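Side-chain contacts in hypothetical conserved protein (Geobacillus kaustophilus, PDB 2QYH), which is of unknown function but belongs to the haloacid dehalogenase-like hydrolases, a family to which phosphatase activity and magnesium binding are generally assigned: residues Y203-G208 / K252-I257; V222-A227 / E245-G250; P100-F103 / K108-A111. One frame throughout, in Å; residues are numbered along the deposited sequence.

How the contacts relate
Contact 3 comes first along the chain and closes before contact 1 opens; contact 2 is nested inside the loop that contact 1 closes. Contacts 1 and 2 are neighbours, about 7 Å apart, centre to centre. Both pack helix 246-253 or the tail that follows it against the mixed sheet, contact 1 at strand 202-206, contact 2 just beyond the end of the neighbouring strand 220-223, and so bring the C-terminal part of the chain onto the core domain. Contact 3 is a hairpin in the separate antiparallel sheet, about 35 Å from either of the others between centres and on the opposite side of the chain's centre. This division is consistent with the core-and-cap architecture of Cof-type haloacid dehalogenase-like hydrolases.

Contact 1 of 3, residues Y203-G208 / K252-I257; sequences YAFGDG and KQLQLI
Leu256 sets one of its methyl groups squarely on the ring of Tyr203, a CH-pi contact in which CD1 lies 3.8 Å from the centroid of the Tyr203 ring and only 8° off the ring normal. The second branch, CD2, lies over the rim by the CE2-CZ bond, 4.0 Å from CZ of Tyr203, so the leucine fork runs from the ring centre to that side. The remaining contacts are plainly apolar. Leu254 approaches obliquely, its CD1 3.9 Å from CD1 of Tyr203. The same Leu254 methyl is at looser range to Phe205, 4.4 Å from its CZ. The Tyr203 side chain leaves the strand toward the 252-257 segment, and CG anti to the carbonyl carbon (chi1 -60°) sets the ring where both leucines meet it. With an alanine here the ring is gone, and Leu256 CD1 would probably lose the face it rests on, with a gap opening beside Leu254.

Backbone bonding shapes the leucine side. Gln255 takes a positive phi (64°) and its N bonds back to Lys252 O at 2.8 Å, within a Schellman motif that ends the helix, a turn consistent with both Leu254 and Leu256, which flank Gln255, pointing to the strand.

Leu256 also packs on Leu251 of helix 246-253. Val6 of strand 5-8 touches Tyr203, Phe205 and Leu256, while Thr220 and Val222 of strand 220-223 lie against Leu254, so the C-terminal tail spans three adjacent parallel strands, 5-8, 202-206 and 220-223, of what is probably the haloacid dehalogenase-like core sheet.

Contact 2 of 3, residues V222-A227 / E245-G250; sequences VAMGNA and EGIWYG
The carbonyl oxygen of Gly246, a residue on which the side chain of Met224 packs, is gripped by two donors: Gly250 N at 2.9 Å in the first helical turn, and the hydroxyl of Thr239. Glu245 is the N-cap, which places Gly246 at the very start of the helix. Across the contact the meeting is apolar and rests on one methyl group. Met224, modelled as selenomethionine, has a chain bent at both chi2 (-69°) and chi3 (-73°), which swings CE over to the helix. There CE sits 3.9 Å from Ile247 CG1, the two side chains crossing at a slant, and 4.3 Å from Gly246 CA, where no side chain intervenes.

The contact joins the loop leaving strand 220-223 to helix 246-253 in the Rossmann-like core characteristic of haloacid dehalogenase-like hydrolases: the strand ends just before Met224, and the chain then bends through a type I beta turn closed by Ala227 N to Met224 O, 2.9 Å. Phe205 of the adjacent strand 202-206 touches both Met224 and Ile247, and Val242 also lies against Met224. Ile247 also touches what appears to be the DxDx(T/V) pattern of this family.

Contact 3 of 3, residues P100-F103 / K108-A111; sequences PLVF and KMRA
Val102 and Ala111 form a non-hydrogen-bonded pair and Phe103 and Arg110 a hydrogen-bonded pair of an antiparallel hairpin, in which the axes of segments 101-103 and 109-111 meet at 153°. Phe103 N donates to Arg110 O at 2.6 Å, and Arg110 N returns the bond to Phe103 O at 2.8 Å, the donor lying in the carbonyl plane. Each acceptor also receives a CA-H...O contact: Val102 CA approaches Arg110 O, and Met109 CA lies 3.3 Å from Phe103 O.

On the face carrying Val102 and Ala111, the valine's CG2 branch meets Ala111 CB at 3.9 Å, and Ile119 of helix 117-124 packs on both. Phe103 points to the other face, where Val87 and Thr91 of helix 84-96 and the ring of Tyr138 touch it. Arg110 starts on that face too, but a bend at chi2 (-64°) leads its end away from Phe103. Its NH1 turns back along its own strand to Met109 O, 2.6 Å away, reaching it from outside the carbonyl plane, while CD of Lys108 sits above one guanidinium face, displaced toward its rim.

The hairpin lies in the antiparallel sheet of what is probably a Cof-type cap domain. Backbone bonding and a small apolar patch chiefly hold it, without a cross-strand salt bridge. Arg110 spends part of its donor capacity on a main-chain carbonyl, and its side chain lies about 3 Å from a glycerol, probably from the crystallisation liquor, that may mark a pocket beside strand 109-111, outermost of its sheet within the chain.

Contact 1 of 3, residues Y203-G208 / K252-I257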
loop_
_atom_site.group_PDB
_atom_site.type_symbol
_atom_site.label_atom_id
_atom_site.label_comp_id
_atom_site.label_asym_id
_atom_site.label_seq_id
_atom_site.Cartn_x
_atom_site.Cartn_y
_atom_site.Cartn_z
ATOM N N TYR D 203 -24.745 -0.875 -6.797
ATOM C CA TYR D 203 -24.592 0.466 -6.239
ATOM C C TYR D 203 -23.167 0.945 -6.481
ATOM O O TYR D 203 -22.262 0.133 -6.648
ATOM C CB TYR D 203 -24.842 0.433 -4.734
ATOM C CG TYR D 203 -26.210 -0.056 -4.346
ATOM C CD1 TYR D 203 -27.215 0.840 -3.966
ATOM C CD2 TYR D 203 -26.517 -1.413 -4.391
ATOM C CE1 TYR D 203 -28.494 0.394 -3.630
ATOM C CE2 TYR D 203 -27.792 -1.872 -4.060
ATOM C CZ TYR D 203 -28.777 -0.962 -3.686
ATOM O OH TYR D 203 -30.040 -1.414 -3.378
ATOM N N ALA D 204 -22.960 2.257 -6.497
ATOM C CA ALA D 204 -21.619 2.807 -6.680
ATOM C C ALA D 204 -21.487 4.168 -6.005
ATOM O O ALA D 204 -22.427 4.950 -5.986
ATOM C CB ALA D 204 -21.286 2.924 -8.171
ATOM N N PHE D 205 -20.316 4.436 -5.442
ATOM C CA PHE D 205 -20.040 5.713 -4.786
ATOM C C PHE D 205 -18.885 6.377 -5.517
ATOM O O PHE D 205 -17.808 5.793 -5.643
ATOM C CB PHE D 205 -19.650 5.514 -3.315
ATOM C CG PHE D 205 -20.800 5.183 -2.419
ATOM C CD1 PHE D 205 -21.166 6.048 -1.393
ATOM C CD2 PHE D 205 -21.496 3.989 -2.570
ATOM C CE1 PHE D 205 -22.211 5.726 -0.520
ATOM C CE2 PHE D 205 -22.538 3.656 -1.710
ATOM C CZ PHE D 205 -22.899 4.523 -0.679
ATOM N N GLY D 206 -19.110 7.600 -5.990
ATOM C CA GLY D 206 -18.077 8.317 -6.715
ATOM C C GLY D 206 -17.974 9.772 -6.317
ATOM O O GLY D 206 -18.868 10.321 -5.668
ATOM N N ASP D 207 -16.890 10.410 -6.745
ATOM C CA ASP D 207 -16.630 11.795 -6.399
ATOM C C ASP D 207 -16.133 12.641 -7.567
ATOM O O ASP D 207 -16.401 13.837 -7.633
ATOM C CB ASP D 207 -15.603 11.814 -5.268
ATOM C CG ASP D 207 -15.054 13.191 -4.994
ATOM O OD1 ASP D 207 -15.793 14.033 -4.431
ATOM O OD2 ASP D 207 -13.876 13.424 -5.346
ATOM N N GLY D 208 -15.409 12.031 -8.493
ATOM C CA GLY D 208 -14.887 12.796 -9.609
ATOM C C GLY D 208 -15.555 12.547 -10.940
ATOM O O GLY D 208 -16.372 11.632 -11.095
ATOM N N LYS D 252 -26.504 3.791 4.874
ATOM C CA LYS D 252 -27.574 3.732 5.860
ATOM C C LYS D 252 -28.878 4.216 5.200
ATOM O O LYS D 252 -29.928 3.578 5.304
ATOM C CB LYS D 252 -27.217 4.632 7.043
ATOM C CG LYS D 252 -27.881 4.255 8.345
ATOM C CD LYS D 252 -27.184 3.079 8.998
ATOM C CE LYS D 252 -27.941 2.617 10.235
ATOM N NZ LYS D 252 -28.152 3.724 11.210
ATOM N N GLN D 253 -28.793 5.350 4.514
ATOM C CA GLN D 253 -29.936 5.926 3.826
ATOM C C GLN D 253 -30.504 4.938 2.810
ATOM O O GLN D 253 -31.712 4.717 2.757
ATOM C CB GLN D 253 -29.512 7.214 3.115
ATOM C CG GLN D 253 -30.389 8.414 3.418
ATOM C CD GLN D 253 -30.526 8.671 4.906
ATOM O OE1 GLN D 253 -29.535 8.756 5.627
ATOM N NE2 GLN D 253 -31.761 8.798 5.372
ATOM N N LEU D 254 -29.623 4.346 2.004
ATOM C CA LEU D 254 -30.026 3.380 0.984
ATOM C C LEU D 254 -30.488 2.086 1.636
ATOM O O LEU D 254 -30.953 1.159 0.969
ATOM C CB LEU D 254 -28.860 3.104 0.038
ATOM C CG LEU D 254 -28.374 4.314 -0.767
ATOM C CD1 LEU D 254 -27.156 3.932 -1.596
ATOM C CD2 LEU D 254 -29.495 4.820 -1.661
ATOM N N GLN D 255 -30.341 2.030 2.953
ATOM C CA GLN D 255 -30.750 0.874 3.731
ATOM C C GLN D 255 -29.988 -0.408 3.417
ATOM O O GLN D 255 -30.523 -1.510 3.541
ATOM C CB GLN D 255 -32.255 0.661 3.574
ATOM C CG GLN D 255 -33.050 1.875 4.019
ATOM C CD GLN D 255 -34.528 1.602 4.158
ATOM O OE1 GLN D 255 -35.188 1.171 3.210
ATOM N NE2 GLN D 255 -35.064 1.862 5.345
ATOM N N LEU D 256 -28.737 -0.257 2.998
ATOM C CA LEU D 256 -27.900 -1.410 2.727
ATOM C C LEU D 256 -27.347 -1.797 4.089
ATOM O O LEU D 256 -26.860 -2.907 4.285
ATOM C CB LEU D 256 -26.768 -1.055 1.760
ATOM C CG LEU D 256 -27.174 -1.057 0.284
ATOM C CD1 LEU D 256 -26.005 -0.617 -0.576
ATOM C CD2 LEU D 256 -27.641 -2.453 -0.120
ATOM N N ILE D 257 -27.442 -0.859 5.027
ATOM C CA ILE D 257 -27.007 -1.066 6.402
ATOM C C ILE D 257 -28.153 -0.658 7.324
ATOM O O ILE D 257 -28.342 0.569 7.472
ATOM C CB ILE D 257 -25.795 -0.205 6.767
ATOM C CG1 ILE D 257 -24.573 -0.659 5.981
ATOM C CG2 ILE D 257 -25.537 -0.293 8.265
ATOM C CD1 ILE D 257 -23.324 0.088 6.345
#

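Contact 2 of 3, residues V222-A227 / E245-G250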
loop_
_atom_site.group_PDB
_atom_site.type_symbol
_atom_site.label_atom_id
_atom_site.label_comp_id
_atom_site.label_asym_id
_atom_site.label_seq_id
_atom_site.Cartn_x
_atom_site.Cartn_y
_atom_site.Cartn_z
ATOM N N VAL D 222 -24.254 6.944 -6.356
ATOM C CA VAL D 222 -24.169 7.831 -5.211
ATOM C C VAL D 222 -22.978 8.772 -5.314
ATOM O O VAL D 222 -21.831 8.333 -5.412
ATOM C CB VAL D 222 -24.050 7.039 -3.905
ATOM C CG1 VAL D 222 -24.060 7.991 -2.722
ATOM C CG2 VAL D 222 -25.194 6.049 -3.799
ATOM N N ALA D 223 -23.262 10.071 -5.304
ATOM C CA ALA D 223 -22.216 11.086 -5.366
ATOM C C ALA D 223 -21.925 11.519 -3.938
ATOM O O ALA D 223 -22.827 11.566 -3.108
ATOM C CB ALA D 223 -22.685 12.287 -6.181
HETATM N N MSE D 224 -20.668 11.834 -3.652
HETATM C CA MSE D 224 -20.262 12.296 -2.321
HETATM C C MSE D 224 -20.616 13.780 -2.139
HETATM O O MSE D 224 -20.637 14.526 -3.112
HETATM C CB MSE D 224 -18.745 12.168 -2.171
HETATM C CG MSE D 224 -18.174 10.785 -2.530
HETATM SE SE MSE D 224 -18.745 9.405 -1.156
HETATM C CE MSE D 224 -17.622 9.892 0.449
ATOM N N GLY D 225 -20.817 14.192 -0.887
ATOM C CA GLY D 225 -21.132 15.567 -0.551
ATOM C C GLY D 225 -20.349 16.646 -1.290
ATOM O O GLY D 225 -20.947 17.634 -1.732
ATOM N N ASN D 226 -19.036 16.519 -1.436
ATOM C CA ASN D 226 -18.316 17.568 -2.148
ATOM C C ASN D 226 -17.923 17.177 -3.558
ATOM O O ASN D 226 -16.855 17.567 -4.045
ATOM C CB ASN D 226 -17.071 18.016 -1.349
ATOM C CG ASN D 226 -17.438 18.625 -0.011
ATOM O OD1 ASN D 226 -18.478 19.277 0.112
ATOM N ND2 ASN D 226 -16.598 18.418 0.996
ATOM N N ALA D 227 -18.785 16.430 -4.230
ATOM C CA ALA D 227 -18.479 16.018 -5.593
ATOM C C ALA D 227 -18.826 17.110 -6.612
ATOM O O ALA D 227 -19.654 17.978 -6.347
ATOM C CB ALA D 227 -19.253 14.725 -5.939
ATOM N N GLU D 245 -18.615 11.035 7.348
ATOM C CA GLU D 245 -19.221 9.711 7.342
ATOM C C GLU D 245 -20.083 9.542 6.093
ATOM O O GLU D 245 -21.111 8.860 6.117
ATOM C CB GLU D 245 -20.069 9.510 8.597
ATOM C CG GLU D 245 -19.352 9.861 9.888
ATOM C CD GLU D 245 -19.975 9.175 11.088
ATOM O OE1 GLU D 245 -21.213 9.000 11.089
ATOM O OE2 GLU D 245 -19.235 8.815 12.031
ATOM N N GLY D 246 -19.646 10.167 5.002
ATOM C CA GLY D 246 -20.378 10.095 3.750
ATOM C C GLY D 246 -20.800 8.698 3.329
ATOM O O GLY D 246 -21.973 8.455 3.028
ATOM N N ILE D 247 -19.849 7.770 3.308
ATOM C CA ILE D 247 -20.156 6.409 2.908
ATOM C C ILE D 247 -21.089 5.684 3.869
ATOM O O ILE D 247 -22.053 5.058 3.438
ATOM C CB ILE D 247 -18.873 5.613 2.707
ATOM C CG1 ILE D 247 -18.209 6.109 1.422
ATOM C CG2 ILE D 247 -19.178 4.118 2.641
ATOM C CD1 ILE D 247 -16.938 5.429 1.082
ATOM N N TRP D 248 -20.813 5.776 5.166
ATOM C CA TRP D 248 -21.654 5.132 6.165
ATOM C C TRP D 248 -23.082 5.667 6.092
ATOM O O TRP D 248 -24.048 4.903 6.046
ATOM C CB TRP D 248 -21.087 5.374 7.567
ATOM C CG TRP D 248 -22.015 4.963 8.665
ATOM C CD1 TRP D 248 -22.940 5.747 9.294
ATOM C CD2 TRP D 248 -22.148 3.656 9.235
ATOM N NE1 TRP D 248 -23.641 5.011 10.218
ATOM C CE2 TRP D 248 -23.174 3.721 10.202
ATOM C CE3 TRP D 248 -21.499 2.434 9.017
ATOM C CZ2 TRP D 248 -23.572 2.611 10.955
ATOM C CZ3 TRP D 248 -21.894 1.328 9.766
ATOM C CH2 TRP D 248 -22.921 1.427 10.724
ATOM N N TYR D 249 -23.200 6.990 6.080
ATOM C CA TYR D 249 -24.497 7.643 6.018
ATOM C C TYR D 249 -25.258 7.222 4.769
ATOM O O TYR D 249 -26.432 6.847 4.838
ATOM C CB TYR D 249 -24.319 9.163 6.029
ATOM C CG TYR D 249 -25.621 9.921 5.964
ATOM C CD1 TYR D 249 -26.068 10.487 4.768
ATOM C CD2 TYR D 249 -26.429 10.041 7.094
ATOM C CE1 TYR D 249 -27.291 11.154 4.701
ATOM C CE2 TYR D 249 -27.649 10.704 7.039
ATOM C CZ TYR D 249 -28.076 11.257 5.844
ATOM O OH TYR D 249 -29.282 11.911 5.804
ATOM N N GLY D 250 -24.582 7.286 3.628
ATOM C CA GLY D 250 -25.216 6.912 2.378
ATOM C C GLY D 250 -25.744 5.493 2.408
ATOM O O GLY D 250 -26.903 5.248 2.075
#

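Contact 3 of 3, residues P100-F103 / K108-A111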
loop_
_atom_site.group_PDB
_atom_site.type_symbol
_atom_site.label_atom_id
_atom_site.label_comp_id
_atom_site.label_asym_id
_atom_site.label_seq_id
_atom_site.Cartn_x
_atom_site.Cartn_y
_atom_site.Cartn_z
ATOM N N PRO D 100 8.850 8.337 -24.433
ATOM C CA PRO D 100 8.911 6.996 -23.848
ATOM C C PRO D 100 7.533 6.542 -23.389
ATOM O O PRO D 100 6.574 7.329 -23.356
ATOM C CB PRO D 100 9.861 7.186 -22.679
ATOM C CG PRO D 100 9.438 8.542 -22.165
ATOM C CD PRO D 100 9.240 9.365 -23.448
ATOM N N LEU D 101 7.445 5.262 -23.049
ATOM C CA LEU D 101 6.210 4.682 -22.545
ATOM C C LEU D 101 6.533 3.875 -21.311
ATOM O O LEU D 101 7.692 3.572 -21.034
ATOM C CB LEU D 101 5.569 3.735 -23.558
ATOM C CG LEU D 101 4.972 4.262 -24.853
ATOM C CD1 LEU D 101 6.057 4.870 -25.725
ATOM C CD2 LEU D 101 4.307 3.103 -25.566
ATOM N N VAL D 102 5.494 3.541 -20.561
ATOM C CA VAL D 102 5.649 2.708 -19.385
ATOM C C VAL D 102 4.601 1.627 -19.566
ATOM O O VAL D 102 3.439 1.925 -19.839
ATOM C CB VAL D 102 5.413 3.496 -18.074
ATOM C CG1 VAL D 102 5.162 2.535 -16.917
ATOM C CG2 VAL D 102 6.643 4.353 -17.765
ATOM N N PHE D 103 5.037 0.376 -19.461
ATOM C CA PHE D 103 4.157 -0.779 -19.612
ATOM C C PHE D 103 3.714 -1.260 -18.238
ATOM O O PHE D 103 4.543 -1.469 -17.353
ATOM C CB PHE D 103 4.898 -1.894 -20.342
ATOM C CG PHE D 103 5.615 -1.425 -21.561
ATOM C CD1 PHE D 103 4.906 -0.966 -22.666
ATOM C CD2 PHE D 103 7.006 -1.395 -21.592
ATOM C CE1 PHE D 103 5.575 -0.475 -23.790
ATOM C CE2 PHE D 103 7.687 -0.909 -22.706
ATOM C CZ PHE D 103 6.969 -0.446 -23.809
ATOM N N LYS D 108 3.586 -5.465 -11.834
ATOM C CA LYS D 108 4.556 -4.393 -11.905
ATOM C C LYS D 108 4.412 -3.414 -13.057
ATOM O O LYS D 108 3.459 -3.449 -13.836
ATOM C CB LYS D 108 5.971 -4.985 -11.921
ATOM C CG LYS D 108 6.271 -5.805 -13.163
ATOM C CD LYS D 108 7.665 -6.386 -13.125
ATOM C CE LYS D 108 7.733 -7.622 -12.254
ATOM N NZ LYS D 108 6.972 -8.737 -12.867
HETATM N N MSE D 109 5.423 -2.567 -13.166
HETATM C CA MSE D 109 5.462 -1.510 -14.146
HETATM C C MSE D 109 6.884 -1.392 -14.723
HETATM O O MSE D 109 7.869 -1.564 -13.999
HETATM C CB MSE D 109 5.067 -0.247 -13.408
HETATM C CG MSE D 109 4.627 0.901 -14.224
HETATM SE SE MSE D 109 4.170 2.262 -12.960
HETATM C CE MSE D 109 2.392 2.630 -13.568
ATOM N N ARG D 110 6.983 -1.099 -16.019
ATOM C CA ARG D 110 8.281 -0.956 -16.681
ATOM C C ARG D 110 8.327 0.212 -17.666
ATOM O O ARG D 110 7.359 0.486 -18.378
ATOM C CB ARG D 110 8.652 -2.251 -17.412
ATOM C CG ARG D 110 8.959 -3.416 -16.494
ATOM C CD ARG D 110 10.194 -3.132 -15.655
ATOM N NE ARG D 110 10.531 -4.232 -14.751
ATOM C CZ ARG D 110 10.176 -4.293 -13.470
ATOM N NH1 ARG D 110 9.463 -3.312 -12.923
ATOM N NH2 ARG D 110 10.545 -5.333 -12.730
ATOM N N ALA D 111 9.470 0.894 -17.697
ATOM C CA ALA D 111 9.673 2.034 -18.586
ATOM C C ALA D 111 10.525 1.643 -19.794
ATOM O O ALA D 111 11.449 0.831 -19.677
ATOM C CB ALA D 111 10.341 3.165 -17.828
#